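Local coordinates for protein apical membrane antigen AMA1 (Toxoplasma gondii ME49, PDB 4YIV) that serves host cell invasion as an essential microneme protein of the moving junction, the ring formed between the plasma membranes of the parasite's apical tip and the host cell, at residues Lys21-Met24 and Glu25-Asn28. Sequence-based numbering, arbitrary orientation.
Sequences KTFM and ERFN. With CO (cobalt (II) ion), chain I; NAG (2-acetamido-2-deoxy-beta-D-glucopyranose), chain B.
Phe23 meets Arg26 and Phe27 where helix 18-25 passes into a type I beta turn, Glu25 to Asn28. The backbone bonding changes there from a span of four residues to spans of three: Glu25 N reaches back to Lys21 O (2.9 Å), whereas Arg26 N and Phe27 N bond to Phe23 O and Met24 O. Phe23 and Phe27 are buried, and their apolar rings both pack on Leu233. Phe27 turns its edge to the face of Phe23 in a T-shaped stack, centroids 5.6 Å apart and planes at 82°. The flexible Met24 chain, bent at chi2 and chi3, brings SD to 5.4 Å from the Phe27 ring centroid, an oblique Met-aromatic contact. Arg26 is long enough to fold back along Phe23: chi1 of 74° packs CG against Phe23 O (3.1 Å), and a bend at chi3 lays one guanidinium face over Phe23 CD1, while NH1 bonds to Pro356 O. On the polar side, the Glu25 carboxylate binds cobalt through OE1 at 2.2 Å, with His31 and three waters as further ligands; OE1 is also hydrogen-bonded to His32. Asn28 carries the N-glycan: OD1 accepts a bond from His31 N, and ND2 is joined covalently to NAG C1 at 1.5 Å.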
# COMPACT_ATOMS: atom_id res chain seq x y z
N LYS A 21 17.54 13.61 -2.96
CA LYS A 21 16.27 14.14 -2.45
C LYS A 21 15.06 13.51 -3.12
O LYS A 21 14.11 13.09 -2.48
CB LYS A 21 16.18 15.65 -2.68
CG LYS A 21 16.28 16.51 -1.46
CD LYS A 21 16.08 17.99 -1.83
CE LYS A 21 15.96 18.87 -0.59
NZ LYS A 21 16.60 20.21 -0.77
N THR A 22 15.11 13.52 -4.45
CA THR A 22 14.02 12.98 -5.25
C THR A 22 13.79 11.52 -4.89
O THR A 22 12.65 11.10 -4.75
CB THR A 22 14.33 13.10 -6.75
OG1 THR A 22 14.47 14.49 -7.10
CG2 THR A 22 13.22 12.49 -7.56
N PHE A 23 14.87 10.77 -4.73
CA PHE A 23 14.75 9.35 -4.41
C PHE A 23 14.10 9.18 -3.05
O PHE A 23 13.17 8.38 -2.90
CB PHE A 23 16.12 8.68 -4.44
CG PHE A 23 16.14 7.29 -3.85
CD1 PHE A 23 15.70 6.19 -4.58
CD2 PHE A 23 16.61 7.09 -2.57
CE1 PHE A 23 15.72 4.92 -4.03
CE2 PHE A 23 16.64 5.82 -2.00
CZ PHE A 23 16.20 4.74 -2.73
N MET A 24 14.57 9.94 -2.06
CA MET A 24 14.04 9.82 -0.70
C MET A 24 12.60 10.27 -0.56
O MET A 24 11.91 9.82 0.36
CB MET A 24 14.90 10.62 0.28
CG MET A 24 16.28 10.05 0.51
SD MET A 24 16.31 8.36 1.13
CE MET A 24 15.53 8.61 2.73
N GLU A 25 12.15 11.17 -1.44
CA GLU A 25 10.76 11.62 -1.46
C GLU A 25 9.75 10.45 -1.56
O GLU A 25 8.68 10.49 -0.96
CB GLU A 25 10.52 12.57 -2.65
CG GLU A 25 10.68 14.04 -2.33
CD GLU A 25 9.36 14.73 -1.98
OE1 GLU A 25 8.46 14.79 -2.83
OE2 GLU A 25 9.24 15.26 -0.85
N ARG A 26 10.12 9.39 -2.26
CA ARG A 26 9.18 8.30 -2.49
C ARG A 26 8.76 7.63 -1.19
O ARG A 26 7.77 6.87 -1.18
CB ARG A 26 9.78 7.28 -3.45
CG ARG A 26 10.84 6.41 -2.88
CD ARG A 26 11.55 5.61 -3.96
NE ARG A 26 11.90 6.43 -5.11
CZ ARG A 26 12.45 5.97 -6.23
NH1 ARG A 26 12.73 4.66 -6.37
NH2 ARG A 26 12.72 6.83 -7.21
N PHE A 27 9.48 7.89 -0.11
CA PHE A 27 9.18 7.23 1.15
C PHE A 27 8.26 8.05 2.03
O PHE A 27 7.87 7.60 3.11
CB PHE A 27 10.46 6.92 1.90
CG PHE A 27 11.33 5.94 1.18
CD1 PHE A 27 10.90 4.65 0.97
CD2 PHE A 27 12.56 6.33 0.65
CE1 PHE A 27 11.68 3.74 0.29
CE2 PHE A 27 13.35 5.42 -0.03
CZ PHE A 27 12.92 4.13 -0.21
N ASN A 28 7.92 9.25 1.60
CA ASN A 28 7.06 10.13 2.39
C ASN A 28 5.60 9.91 2.08
O ASN A 28 5.05 10.55 1.26
CB ASN A 28 7.44 11.61 2.24
CG ASN A 28 6.74 12.49 3.26
OD1 ASN A 28 5.77 12.09 3.85
ND2 ASN A 28 7.27 13.69 3.48
CO CO I . 6.58 15.85 -3.31
C1 NAG B . 6.91 14.66 4.54
C2 NAG B . 7.87 15.66 5.16
C3 NAG B . 7.14 16.65 6.06
C4 NAG B . 5.97 17.27 5.31
C5 NAG B . 5.07 16.18 4.75
C6 NAG B . 3.91 16.79 3.97
C7 NAG B . 9.96 14.45 5.32
C8 NAG B . 10.87 13.64 6.19
N2 NAG B . 8.90 14.97 5.91
O3 NAG B . 8.04 17.67 6.49
O4 NAG B . 5.22 18.10 6.20
O5 NAG B . 5.82 15.32 3.88
O6 NAG B . 4.40 17.44 2.80
O7 NAG B . 10.19 14.62 4.13
O HOH W 1 8.08 17.61 -2.40
O HOH W 2 6.15 17.82 -3.88
O HOH W 3 5.16 15.70 -4.90